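Local coordinates for protein putative hydrolase (Chromobacterium violaceum, PDB 3MCW) that probably acts as a hydrolase of the isochorismatase family, with no particular substrate assigned to it, at residues A[14-19]-A[116-121]; A[58-63]-A[91-96]; A[97-102]-A[128-133]. All coordinates share one frame; numbering follows the deposited sequence. Where two conformers were deposited one is given.

How the interactions relate
The chain enters the sheet with strand 14-18. It runs through strands 55-60 and 89-93 before strand 115-121 returns beside the first, and interaction 1 closes that long loop. Interaction 2 joins 58-63 to 91-96 and lies wholly within this loop. Interaction 3 opens just afterwards, at 97-102, and ends on helix 123-136. It therefore follows interaction 2 in series and crosses interaction 1. Interactions 1 and 2 belong to the same parallel sheet, where strands 14-18 and 55-60 are neighbours. Interaction 3 ties the loop leaving strand 89-93 to the helix following strand 115-121. Interactions 2 and 3 both touch the second subunit.

Interaction 1: A[14-19]-A[116-121]; sequences LLLLID and LVVAGV
Asp19 OD2 and Val121 O share one water, which donates to both and lies 2.7 Å from Asp19 OD2. The same carboxylate oxygen is gripped by Lys93 in a salt bridge and, weakly, by Ser126. The water bridges the carboxyl ends of two adjacent strands.

Upstream, strands 14-18 and 116-121 run parallel in strict register, Leu14 with Leu116 through Ile18 with Gly120. Five backbone bonds zip them together. The bond from Leu16 N to Val117 O is 2.8 Å long and nearly straight, at 174° about the hydrogen. Val117 O also meets Leu15 CA in a CA-H...O contact of 3.4 Å. Gly120 has no side chain, and at its backbone angles a CB would run into Ile18 O and into the carbonyl O of Ala119. Its absence lets the strands come closest here, with Ile18 CA 4.4 Å from Gly120 CA.

Leu15, Leu17, Val117 and Ala119 occupy one face of the sheet. Leu15 CD1 reaches over to Val117 CG1, 3.9 Å away, and the two side chains meet at a slant. Leu17 CD2 touches Ala119 CB more loosely. Leu14, Leu16, Ile18, Leu116 and Val118 lie on the other face. There Leu14 and Leu116 run side by side in the same direction, as do Leu16 and Val118. In the modelled conformer of Ile18, CD1 comes to 3.6 Å from Val118 CG1.

Both faces are buried under helices. Helix 37-51 covers the Leu15 and Val117 side with Cys41, Leu44 and Trp48. Helix 123-136 lies against the opposite face, with Thr130 over Leu16 and Ile18 and Val131 over Val118. Within the sheet, strand 55-60 flanks strand 14-18, and strand 140-149 flanks strand 115-121.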
ATOM      1  N   LEU A  14      16.248  -5.711 -11.830  1.00  6.34           N
ATOM      2  CA  LEU A  14      15.345  -6.826 -12.047  1.00  6.29           C
ATOM      3  C   LEU A  14      13.971  -6.311 -12.479  1.00  6.51           C
ATOM      4  O   LEU A  14      13.371  -5.475 -11.795  1.00  6.97           O
ATOM      5  CB  LEU A  14      15.245  -7.686 -10.768  1.00  6.46           C
ATOM      6  CG  LEU A  14      14.355  -8.935 -10.885  1.00  6.98           C
ATOM      7  CD1 LEU A  14      14.884 -10.088 -10.049  1.00  7.66           C
ATOM      8  CD2 LEU A  14      12.893  -8.653 -10.516  1.00  7.64           C
ATOM      9  N   LEU A  15      13.466  -6.851 -13.579  1.00  5.85           N
ATOM     10  CA  LEU A  15      12.120  -6.497 -14.102  1.00  5.81           C
ATOM     11  C   LEU A  15      11.091  -7.372 -13.464  1.00  5.62           C
ATOM     12  O   LEU A  15      11.173  -8.608 -13.548  1.00  6.43           O
ATOM     13  CB  LEU A  15      12.101  -6.693 -15.623  1.00  6.43           C
ATOM     14  CG  LEU A  15      10.795  -6.292 -16.306  1.00  6.63           C
ATOM     15  CD1 LEU A  15      10.513  -4.787 -16.206  1.00  8.20           C
ATOM     16  CD2 LEU A  15      10.857  -6.717 -17.784  1.00  7.60           C
ATOM     17  N   LEU A  16      10.128  -6.746 -12.789  1.00  5.29           N
ATOM     18  CA  LEU A  16       9.059  -7.399 -12.071  1.00  5.60           C
ATOM     19  C   LEU A  16       7.733  -7.033 -12.721  1.00  5.41           C
ATOM     20  O   LEU A  16       7.295  -5.878 -12.613  1.00  6.38           O
ATOM     21  CB  LEU A  16       9.079  -6.945 -10.596  1.00  6.14           C
ATOM     22  CG  LEU A  16       8.178  -7.719  -9.647  1.00  6.45           C
ATOM     23  CD1 LEU A  16       8.702  -9.124  -9.432  1.00  7.04           C
ATOM     24  CD2 LEU A  16       8.092  -6.974  -8.303  1.00  8.52           C
ATOM     25  N   LEU A  17       7.149  -7.968 -13.461  1.00  5.47           N
ATOM     26  CA  LEU A  17       5.895  -7.751 -14.215  1.00  5.84           C
ATOM     27  C   LEU A  17       4.732  -8.335 -13.439  1.00  6.16           C
ATOM     28  O   LEU A  17       4.705  -9.535 -13.207  1.00  7.74           O
ATOM     29  CB  LEU A  17       5.990  -8.383 -15.601  1.00  6.70           C
ATOM     30  CG  LEU A  17       6.993  -7.756 -16.552  1.00  7.59           C
ATOM     31  CD1 LEU A  17       7.009  -8.520 -17.896  1.00 10.36           C
ATOM     32  CD2 LEU A  17       6.727  -6.286 -16.752  1.00 10.31           C
ATOM     33  N   ILE A  18       3.770  -7.495 -13.080  1.00  5.45           N
ATOM     34  CA  ILE A  18       2.711  -7.878 -12.151  0.70  5.99           C
ATOM     35  C   ILE A  18       1.369  -8.126 -12.824  1.00  5.47           C
ATOM     36  O   ILE A  18       0.736  -7.208 -13.354  1.00  6.16           O
ATOM     37  CB  ILE A  18       2.626  -6.845 -11.022  0.70  6.54           C
ATOM     38  CG1 ILE A  18       3.948  -6.822 -10.235  0.70  6.70           C
ATOM     39  CG2 ILE A  18       1.352  -7.098 -10.155  0.70  7.32           C
ATOM     40  CD1 ILE A  18       3.993  -5.680  -9.224  0.70  7.58           C
ATOM     41  N   ASP A  19       0.950  -9.375 -12.770  1.00  6.05           N
ATOM     42  CA  ASP A  19      -0.425  -9.775 -12.990  1.00  6.54           C
ATOM     43  C   ASP A  19      -1.000  -9.420 -14.371  1.00  6.41           C
ATOM     44  O   ASP A  19      -2.189  -9.165 -14.510  1.00  7.20           O
ATOM     45  CB  ASP A  19      -1.358  -9.229 -11.892  1.00  7.11           C
ATOM     46  CG  ASP A  19      -1.052  -9.735 -10.511  1.00  7.23           C
ATOM     47  OD1 ASP A  19      -0.191 -10.596 -10.322  1.00  8.34           O
ATOM     48  OD2 ASP A  19      -1.695  -9.202  -9.550  1.00  8.57           O
ATOM     49  N   LEU A 116      14.712  -2.836  -8.421  1.00  7.14           N
ATOM     50  CA  LEU A 116      13.568  -3.410  -9.114  1.00  6.92           C
ATOM     51  C   LEU A 116      12.972  -2.380 -10.084  1.00  6.91           C
ATOM     52  O   LEU A 116      12.877  -1.205  -9.755  1.00  9.01           O
ATOM     53  CB  LEU A 116      12.471  -3.809  -8.106  1.00  7.09           C
ATOM     54  CG  LEU A 116      12.935  -4.665  -6.913  1.00  7.34           C
ATOM     55  CD1 LEU A 116      11.764  -4.965  -6.006  1.00  8.96           C
ATOM     56  CD2 LEU A 116      13.616  -5.977  -7.398  1.00 10.25           C
ATOM     57  N   VAL A 117      12.539  -2.883 -11.247  1.00  6.35           N
ATOM     58  CA  VAL A 117      11.793  -2.096 -12.224  1.00  6.04           C
ATOM     59  C   VAL A 117      10.448  -2.771 -12.334  1.00  5.69           C
ATOM     60  O   VAL A 117      10.363  -3.942 -12.705  1.00  6.57           O
ATOM     61  CB  VAL A 117      12.526  -2.067 -13.594  1.00  6.42           C
ATOM     62  CG1 VAL A 117      11.672  -1.357 -14.630  1.00  8.15           C
ATOM     63  CG2 VAL A 117      13.892  -1.386 -13.395  1.00  8.14           C
ATOM     64  N   VAL A 118       9.386  -2.058 -11.983  1.00  5.99           N
ATOM     65  CA  VAL A 118       8.070  -2.646 -11.817  1.00  5.84           C
ATOM     66  C   VAL A 118       7.097  -2.109 -12.846  1.00  5.51           C
ATOM     67  O   VAL A 118       7.046  -0.899 -13.116  1.00  6.26           O
ATOM     68  CB  VAL A 118       7.502  -2.371 -10.388  1.00  5.86           C
ATOM     69  CG1 VAL A 118       6.146  -2.915 -10.211  1.00  7.24           C
ATOM     70  CG2 VAL A 118       8.481  -2.942  -9.321  1.00  7.59           C
ATOM     71  N   ALA A 119       6.274  -3.010 -13.377  1.00  5.42           N
ATOM     72  CA  ALA A 119       5.155  -2.617 -14.261  1.00  5.35           C
ATOM     73  C   ALA A 119       4.083  -3.655 -14.115  1.00  5.14           C
ATOM     74  O   ALA A 119       4.334  -4.757 -13.672  1.00  7.56           O
ATOM     75  CB  ALA A 119       5.613  -2.496 -15.712  1.00  7.39           C
ATOM     76  N   GLY A 120       2.860  -3.313 -14.483  1.00  6.64           N
ATOM     77  CA  GLY A 120       1.771  -4.264 -14.523  1.00  6.14           C
ATOM     78  C   GLY A 120       0.443  -3.646 -14.130  1.00  5.65           C
ATOM     79  O   GLY A 120       0.212  -2.445 -14.332  1.00  6.35           O
ATOM     80  N   VAL A 121      -0.433  -4.477 -13.591  1.00  5.36           N
ATOM     81  CA  VAL A 121      -1.815  -4.071 -13.398  0.70  5.38           C
ATOM     82  C   VAL A 121      -2.317  -4.617 -12.060  1.00  5.87           C
ATOM     83  O   VAL A 121      -1.960  -5.753 -11.665  1.00  6.97           O
ATOM     84  CB  VAL A 121      -2.681  -4.561 -14.586  0.70  6.14           C
ATOM     85  CG1 VAL A 121      -2.610  -6.105 -14.705  0.70  7.27           C
ATOM     86  CG2 VAL A 121      -4.123  -4.066 -14.497  0.70  7.20           C
TER
HETATM   87  O   HOH W   1      -3.603  -7.631 -10.606  0.50  8.65           O

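Interaction 2: A[58-63]-A[91-96]; sequences IRHDSV and IAKQTN
Lys93 NZ donates to His60 ND1 across two parallel strands, at 3.0 Å. NZ comes in at the ring edge, 27° out of the imidazole plane, and the two side chains cross at about a right angle. The lysine's first torsion places CG between backbone N and carbonyl carbon (chi1 69°). The chain then runs extended and bends at its last torsion, which carries NZ to the histidine and to Thr95 O, 2.9 Å from NZ. A bond from Lys93 NZ to Asn96 O is weak. Ile58 CG2 lies against the middle of the lysine chain, 3.6 Å from Lys93 CD, and Ile58 CD1 meets Ile91 CB.

On the other face, Arg59 bends at chi3 (70°) and turns back on Asp61. Arg59 NE donates to Asp61 OD1 at 2.8 Å, and Arg59 NH2 to Asp61 OD2. Both oxygens use their syn lone pairs. This side-on grip holds the pair beside Ala92, whose CB is 3.4 Å from Asp61 OD2. His76 also binds Asp61 OD1.

Backbone bonds set the register, the straightest being Asp61 N to Lys93 O at 2.9 Å. One water then links Asp61 O with Gln94 O.

Lys93 NZ also makes a salt bridge to Asp19 OD2 and a hydrogen bond to Ser126 OG, so the amine is held from several directions. Family enzymes of the nicotinamidase type use an Asp-Lys-Cys triad. The grouping of this lysine with Asp19 and Ser126 is consistent with that site, with serine probably standing at the cysteine position.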
ATOM      1  N   ILE A  58       5.092 -12.065 -11.994  1.00  5.40           N
ATOM      2  CA  ILE A  58       4.177 -12.320 -10.915  1.00  5.51           C
ATOM      3  C   ILE A  58       2.813 -12.627 -11.505  1.00  5.76           C
ATOM      4  O   ILE A  58       2.304 -11.889 -12.362  1.00  6.46           O
ATOM      5  CB  ILE A  58       4.094 -11.099  -9.959  1.00  6.13           C
ATOM      6  CG1 ILE A  58       5.448 -10.760  -9.348  1.00  6.18           C
ATOM      7  CG2 ILE A  58       3.007 -11.325  -8.887  1.00  7.71           C
ATOM      8  CD1 ILE A  58       6.118 -11.877  -8.551  1.00  6.88           C
ATOM      9  N   ARG A  59       2.218 -13.712 -11.043  1.00  6.13           N
ATOM     10  CA  ARG A  59       0.947 -14.205 -11.497  1.00  6.25           C
ATOM     11  C   ARG A  59      -0.043 -14.217 -10.335  1.00  6.33           C
ATOM     12  O   ARG A  59       0.319 -14.662  -9.245  1.00  7.49           O
ATOM     13  CB  ARG A  59       1.094 -15.685 -11.995  1.00  7.88           C
ATOM     14  CG  ARG A  59      -0.029 -16.188 -12.828  1.00  8.40           C
ATOM     15  CD  ARG A  59       0.181 -17.630 -13.203  1.00  9.11           C
ATOM     16  NE  ARG A  59       0.039 -18.526 -12.082  1.00  8.69           N
ATOM     17  CZ  ARG A  59       0.426 -19.799 -12.077  1.00  8.52           C
ATOM     18  NH1 ARG A  59       1.100 -20.293 -13.111  1.00  9.56           N
ATOM     19  NH2 ARG A  59       0.198 -20.546 -11.018  1.00  9.09           N
ATOM     20  N   HIS A  60      -1.278 -13.806 -10.560  1.00  6.29           N
ATOM     21  CA  HIS A  60      -2.291 -13.852  -9.526  1.00  6.64           C
ATOM     22  C   HIS A  60      -3.162 -15.088  -9.698  1.00  7.02           C
ATOM     23  O   HIS A  60      -3.669 -15.362 -10.791  1.00  7.90           O
ATOM     24  CB  HIS A  60      -3.173 -12.593  -9.562  1.00  8.14           C
ATOM     25  CG  HIS A  60      -3.993 -12.465  -8.339  1.00  8.64           C
ATOM     26  ND1 HIS A  60      -3.453 -12.055  -7.137  1.00  8.98           N
ATOM     27  CD2 HIS A  60      -5.286 -12.768  -8.112  1.00 11.41           C
ATOM     28  CE1 HIS A  60      -4.409 -12.086  -6.232  1.00  9.65           C
ATOM     29  NE2 HIS A  60      -5.525 -12.514  -6.798  1.00 11.32           N
ATOM     30  N   ASP A  61      -3.284 -15.837  -8.612  1.00  7.13           N
ATOM     31  CA  ASP A  61      -4.090 -17.029  -8.557  1.00  7.95           C
ATOM     32  C   ASP A  61      -5.222 -16.840  -7.544  1.00 10.70           C
ATOM     33  O   ASP A  61      -5.031 -16.334  -6.469  1.00 15.32           O
ATOM     34  CB  ASP A  61      -3.242 -18.224  -8.111  1.00  9.38           C
ATOM     35  CG  ASP A  61      -2.198 -18.671  -9.116  1.00  8.43           C
ATOM     36  OD1 ASP A  61      -2.005 -18.045 -10.161  1.00  9.27           O
ATOM     37  OD2 ASP A  61      -1.498 -19.675  -8.830  1.00 11.13           O
ATOM     38  N   SER A  62      -6.404 -17.320  -7.872  1.00 16.92           N
ATOM     39  CA  SER A  62      -7.588 -17.318  -6.967  0.50 20.04           C
ATOM     40  C   SER A  62      -8.185 -18.701  -6.842  1.00 22.52           C
ATOM     41  O   SER A  62      -8.190 -19.474  -7.807  1.00 28.05           O
ATOM     42  CB  SER A  62      -8.698 -16.428  -7.528  0.50 25.09           C
ATOM     43  OG  SER A  62      -8.248 -15.136  -7.860  0.50 25.04           O
ATOM     44  N   VAL A  63      -8.725 -19.025  -5.664  1.00 25.97           N
ATOM     45  CA  VAL A  63      -9.544 -20.195  -5.481  1.00 28.55           C
ATOM     46  C   VAL A  63     -11.006 -19.731  -5.422  1.00 30.14           C
ATOM     47  O   VAL A  63     -11.881 -20.533  -5.138  1.00 39.47           O
ATOM     48  CB  VAL A  63      -9.200 -20.997  -4.191  1.00 34.41           C
ATOM     49  CG1 VAL A  63      -7.746 -21.459  -4.216  1.00 35.41           C
ATOM     50  CG2 VAL A  63      -9.498 -20.176  -2.934  1.00 34.81           C
ATOM     51  N   ILE A  91       6.323 -16.420 -10.262  1.00  6.00           N
ATOM     52  CA  ILE A  91       5.918 -16.549  -8.879  1.00  6.00           C
ATOM     53  C   ILE A  91       4.447 -16.252  -8.773  1.00  5.91           C
ATOM     54  O   ILE A  91       3.988 -15.180  -9.176  1.00  6.90           O
ATOM     55  CB  ILE A  91       6.713 -15.650  -7.936  1.00  6.77           C
ATOM     56  CG1 ILE A  91       8.209 -16.034  -7.985  1.00  7.78           C
ATOM     57  CG2 ILE A  91       6.169 -15.667  -6.530  1.00  9.77           C
ATOM     58  CD1 ILE A  91       9.111 -15.164  -7.173  1.00  9.36           C
ATOM     59  N   ALA A  92       3.681 -17.206  -8.261  1.00  6.13           N
ATOM     60  CA  ALA A  92       2.265 -17.062  -8.071  1.00  6.34           C
ATOM     61  C   ALA A  92       1.955 -16.484  -6.691  1.00  6.88           C
ATOM     62  O   ALA A  92       2.587 -16.855  -5.689  1.00  9.34           O
ATOM     63  CB  ALA A  92       1.553 -18.432  -8.218  1.00  8.19           C
ATOM     64  N   LYS A  93       0.969 -15.617  -6.627  1.00  7.53           N
ATOM     65  CA  LYS A  93       0.507 -15.042  -5.359  1.00  7.18           C
ATOM     66  C   LYS A  93      -0.992 -15.162  -5.255  1.00  7.38           C
ATOM     67  O   LYS A  93      -1.690 -15.310  -6.250  1.00  8.39           O
ATOM     68  CB  LYS A  93       0.901 -13.562  -5.268  1.00  7.78           C
ATOM     69  CG  LYS A  93       0.168 -12.632  -6.223  1.00  7.15           C
ATOM     70  CD  LYS A  93       0.707 -11.186  -6.126  1.00  7.24           C
ATOM     71  CE  LYS A  93       0.067 -10.205  -7.094  1.00  7.28           C
ATOM     72  NZ  LYS A  93      -1.338 -10.016  -6.853  1.00  7.87           N
ATOM     73  N   GLN A  94      -1.513 -15.056  -4.030  1.00  8.42           N
ATOM     74  CA  GLN A  94      -2.954 -15.126  -3.787  1.00  9.93           C
ATOM     75  C   GLN A  94      -3.486 -13.869  -3.138  1.00  9.23           C
ATOM     76  O   GLN A  94      -4.677 -13.784  -2.942  1.00 11.84           O
ATOM     77  CB  GLN A  94      -3.312 -16.323  -2.931  1.00 13.45           C
ATOM     78  CG  GLN A  94      -3.116 -17.617  -3.653  1.00 16.15           C
ATOM     79  CD  GLN A  94      -3.713 -18.784  -2.901  1.00 22.38           C
ATOM     80  OE1 GLN A  94      -4.854 -18.741  -2.401  1.00 30.04           O
ATOM     81  NE2 GLN A  94      -2.954 -19.837  -2.819  1.00 30.20           N
ATOM     82  N   THR A  95      -2.628 -12.909  -2.798  1.00  8.16           N
ATOM     83  CA  THR A  95      -3.068 -11.633  -2.252  0.50  8.31           C
ATOM     84  C   THR A  95      -2.529 -10.527  -3.136  1.00  7.17           C
ATOM     85  O   THR A  95      -1.883 -10.772  -4.134  1.00  8.27           O
ATOM     86  CB  THR A  95      -2.586 -11.378  -0.790  0.50  9.16           C
ATOM     87  OG1 THR A  95      -3.461 -10.435  -0.212  0.50  9.39           O
ATOM     88  CG2 THR A  95      -1.226 -10.675  -0.712  0.50  8.90           C
ATOM     89  N   ASN A  96      -2.739  -9.275  -2.744  1.00  6.87           N
ATOM     90  CA  ASN A  96      -2.328  -8.182  -3.613  1.00  6.62           C
ATOM     91  C   ASN A  96      -0.829  -8.007  -3.709  1.00  6.52           C
ATOM     92  O   ASN A  96      -0.281  -7.813  -4.786  1.00  8.10           O
ATOM     93  CB  ASN A  96      -2.999  -6.890  -3.175  1.00  7.48           C
ATOM     94  CG  ASN A  96      -4.488  -7.060  -3.106  1.00  8.76           C
ATOM     95  OD1 ASN A  96      -5.066  -7.252  -2.047  1.00 10.04           O
ATOM     96  ND2 ASN A  96      -5.115  -7.091  -4.270  1.00 12.39           N
TER
HETATM   97  O   HOH W   2      -6.556 -15.044  -4.475  1.00 18.97           O
HETATM   98  O   HOH W   3      -7.496 -17.441  -3.377  1.00 27.84           O

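Interaction 3: A[97-102]-A[128-133]; sequences SAFIGT and EATVRM
The loop 97-102 begins with an ST turn at Ser97, and this turn lies against helix 123-136, where Ala98 N meets Thr130 OG1. Ser97 OG accepts from Phe99 N at 3.2 Å, within a type I turn from Ser97 to Ile100. A type II turn follows from Phe99 to Thr102. A chi1 of 174° swings the Ser97 hydroxyl to the carbonyl side, toward Phe99 N.

The hydrogen bond across the contact runs from Ala98 N to Thr130 OG1, at 3.0 Å and 160° about the hydrogen. Thr130 OG1 is also bonded to Ser126 O, one turn back in the helix. Its place beside the backbone N (chi1 -61°) leaves CG2 to pack on Ala98 CB, 3.8 Å away. A helix hydroxyl thus joins the loop backbone to a helix carbonyl.

Phe99 presents its ring edge to the helix. Its CE2 lies 3.5 Å from Thr130 O, with the oxygen near the ring plane. Selenomethionine Met133 and Phe99 run antiparallel past one another, and Met133 CE meets Phe99 CB at 3.8 Å. Ile100 lies across the selenomethionine, its CD1 3.6 Å from Met133 SE. Two conformers of Met133 were deposited; these contacts are those of the one described. Beyond it lies Met133 of the second subunit. Ser97 N is also bonded to Asn136 of that subunit.

Leu104 and Leu108 of helix 104-111 pack on the Phe99 side chain. The loop is held between helix 104-111 and helix 123-136, past the carboxyl end of strand 89-93. That strand edges a parallel sheet of order 3-2-1-4-5-6 with helices on both faces, which matches the three-layer alpha/beta/alpha, Rossmann-like fold of the isochorismatase family.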
ATOM      1  N   SER A  97      -0.145  -7.998  -2.570  1.00  7.27           N
ATOM      2  CA  SER A  97       1.297  -7.834  -2.579  1.00  7.20           C
ATOM      3  C   SER A  97       2.015  -9.087  -3.045  1.00  6.85           C
ATOM      4  O   SER A  97       1.823 -10.149  -2.498  1.00  8.31           O
ATOM      5  CB  SER A  97       1.801  -7.470  -1.186  1.00  7.78           C
ATOM      6  OG  SER A  97       3.236  -7.462  -1.262  1.00  8.66           O
ATOM      7  N   ALA A  98       2.943  -8.900  -3.982  1.00  6.38           N
ATOM      8  CA  ALA A  98       3.763 -10.014  -4.514  1.00  6.88           C
ATOM      9  C   ALA A  98       4.713 -10.608  -3.471  1.00  6.99           C
ATOM     10  O   ALA A  98       5.281 -11.656  -3.736  1.00  8.28           O
ATOM     11  CB  ALA A  98       4.553  -9.550  -5.727  1.00  7.47           C
ATOM     12  N   PHE A  99       4.890  -9.939  -2.318  1.00  6.61           N
ATOM     13  CA  PHE A  99       5.758 -10.460  -1.281  1.00  7.12           C
ATOM     14  C   PHE A  99       5.078 -11.458  -0.332  1.00  8.20           C
ATOM     15  O   PHE A  99       5.741 -12.295   0.290  1.00 10.41           O
ATOM     16  CB  PHE A  99       6.345  -9.322  -0.445  1.00  7.60           C
ATOM     17  CG  PHE A  99       7.283  -8.449  -1.218  1.00  6.58           C
ATOM     18  CD1 PHE A  99       8.633  -8.785  -1.371  1.00  7.68           C
ATOM     19  CD2 PHE A  99       6.840  -7.296  -1.833  1.00  7.64           C
ATOM     20  CE1 PHE A  99       9.502  -8.017  -2.087  1.00  7.42           C
ATOM     21  CE2 PHE A  99       7.700  -6.523  -2.558  1.00  8.13           C
ATOM     22  CZ  PHE A  99       9.045  -6.874  -2.690  1.00  7.70           C
ATOM     23  N   ILE A 100       3.785 -11.365  -0.187  1.00  7.57           N
ATOM     24  CA  ILE A 100       3.096 -12.063   0.891  1.00  8.96           C
ATOM     25  C   ILE A 100       2.754 -13.467   0.466  1.00  9.27           C
ATOM     26  O   ILE A 100       2.082 -13.706  -0.529  1.00  9.91           O
ATOM     27  CB  ILE A 100       1.903 -11.266   1.418  1.00 10.17           C
ATOM     28  CG1 ILE A 100       2.456 -10.020   2.163  1.00 11.56           C
ATOM     29  CG2 ILE A 100       1.065 -12.156   2.362  1.00 12.43           C
ATOM     30  CD1 ILE A 100       1.434  -9.041   2.666  1.00 12.68           C
ATOM     31  N   GLY A 101       3.300 -14.414   1.209  1.00 10.59           N
ATOM     32  CA  GLY A 101       3.060 -15.820   0.981  1.00 11.23           C
ATOM     33  C   GLY A 101       3.882 -16.389  -0.159  1.00 11.14           C
ATOM     34  O   GLY A 101       3.609 -17.510  -0.595  1.00 15.15           O
ATOM     35  N   THR A 102       4.848 -15.609  -0.591  0.50  9.70           N
ATOM     36  CA  THR A 102       5.758 -16.066  -1.560  0.50  8.90           C
ATOM     37  C   THR A 102       7.146 -15.958  -1.015  0.50  7.76           C
ATOM     38  O   THR A 102       7.409 -15.375   0.037  0.50  7.89           O
ATOM     39  CB  THR A 102       5.688 -15.250  -2.835  0.50  7.57           C
ATOM     40  OG1 THR A 102       6.389 -14.033  -2.617  0.50  6.16           O
ATOM     41  CG2 THR A 102       4.222 -14.963  -3.244  0.50  7.74           C
ATOM     42  N   GLU A 128       0.445  -1.093  -6.586  1.00  5.48           N
ATOM     43  CA  GLU A 128       0.668  -0.234  -5.437  1.00  5.61           C
ATOM     44  C   GLU A 128       0.970  -1.058  -4.174  1.00  5.14           C
ATOM     45  O   GLU A 128       1.877  -0.668  -3.425  1.00  5.71           O
ATOM     46  CB  GLU A 128      -0.521   0.681  -5.231  1.00  5.83           C
ATOM     47  CG  GLU A 128      -0.374   1.588  -4.028  1.00  7.13           C
ATOM     48  CD  GLU A 128      -1.231   2.832  -4.056  1.00  7.90           C
ATOM     49  OE1 GLU A 128      -1.995   3.050  -5.012  1.00  9.78           O
ATOM     50  OE2 GLU A 128      -1.094   3.552  -3.054  1.00 10.27           O
ATOM     51  N   ALA A 129       0.247  -2.131  -3.932  1.00  5.42           N
ATOM     52  CA  ALA A 129       0.508  -2.932  -2.720  1.00  5.62           C
ATOM     53  C   ALA A 129       1.932  -3.467  -2.728  1.00  5.31           C
ATOM     54  O   ALA A 129       2.655  -3.449  -1.723  1.00  6.22           O
ATOM     55  CB  ALA A 129      -0.480  -4.095  -2.627  1.00  6.69           C
ATOM     56  N   THR A 130       2.368  -3.945  -3.900  1.00  4.86           N
ATOM     57  CA  THR A 130       3.696  -4.499  -4.054  1.00  5.32           C
ATOM     58  C   THR A 130       4.770  -3.440  -3.908  1.00  5.00           C
ATOM     59  O   THR A 130       5.788  -3.663  -3.249  1.00  5.76           O
ATOM     60  CB  THR A 130       3.794  -5.249  -5.392  1.00  5.24           C
ATOM     61  OG1 THR A 130       2.861  -6.329  -5.436  1.00  5.80           O
ATOM     62  CG2 THR A 130       5.168  -5.817  -5.607  1.00  6.75           C
ATOM     63  N   VAL A 131       4.578  -2.289  -4.549  1.00  5.18           N
ATOM     64  CA  VAL A 131       5.568  -1.228  -4.500  1.00  5.13           C
ATOM     65  C   VAL A 131       5.695  -0.625  -3.108  1.00  5.10           C
ATOM     66  O   VAL A 131       6.793  -0.341  -2.653  1.00  5.46           O
ATOM     67  CB  VAL A 131       5.295  -0.141  -5.573  1.00  5.50           C
ATOM     68  CG1 VAL A 131       6.222   1.030  -5.412  1.00  7.32           C
ATOM     69  CG2 VAL A 131       5.417  -0.740  -6.963  1.00  6.69           C
ATOM     70  N   ARG A 132       4.573  -0.405  -2.418  1.00  5.09           N
ATOM     71  CA  ARG A 132       4.660   0.151  -1.062  1.00  5.20           C
ATOM     72  C   ARG A 132       5.489  -0.786  -0.191  1.00  5.62           C
ATOM     73  O   ARG A 132       6.352  -0.315   0.563  1.00  6.12           O
ATOM     74  CB  ARG A 132       3.298   0.414  -0.446  1.00  5.32           C
ATOM     75  CG  ARG A 132       2.564   1.608  -1.010  1.00  5.64           C
ATOM     76  CD  ARG A 132       1.293   1.905  -0.230  1.00  7.25           C
ATOM     77  NE  ARG A 132       0.490   3.008  -0.744  1.00  7.67           N
ATOM     78  CZ  ARG A 132       0.083   4.054  -0.023  1.00  6.98           C
ATOM     79  NH1 ARG A 132       0.466   4.267   1.212  1.00  7.76           N
ATOM     80  NH2 ARG A 132      -0.823   4.863  -0.554  1.00  8.13           N
HETATM   81  N   MSE A 133       5.214  -2.083  -0.254  1.00  5.78           N
HETATM   82  CA  MSE A 133       6.028  -3.027   0.536  0.60  5.89           C
HETATM   83  C   MSE A 133       7.462  -3.058   0.086  1.00  6.06           C
HETATM   84  O   MSE A 133       8.370  -3.050   0.922  1.00  7.05           O
HETATM   85  CB  MSE A 133       5.458  -4.444   0.534  0.60  6.10           C
HETATM   86  CG  MSE A 133       4.318  -4.585   1.419  0.60  5.76           C
HETATM   87 SE   MSE A 133       3.800  -6.442   1.754  0.45  6.38          SE
HETATM   88  CE  MSE A 133       5.457  -7.141   2.502  0.60  8.47           C
TER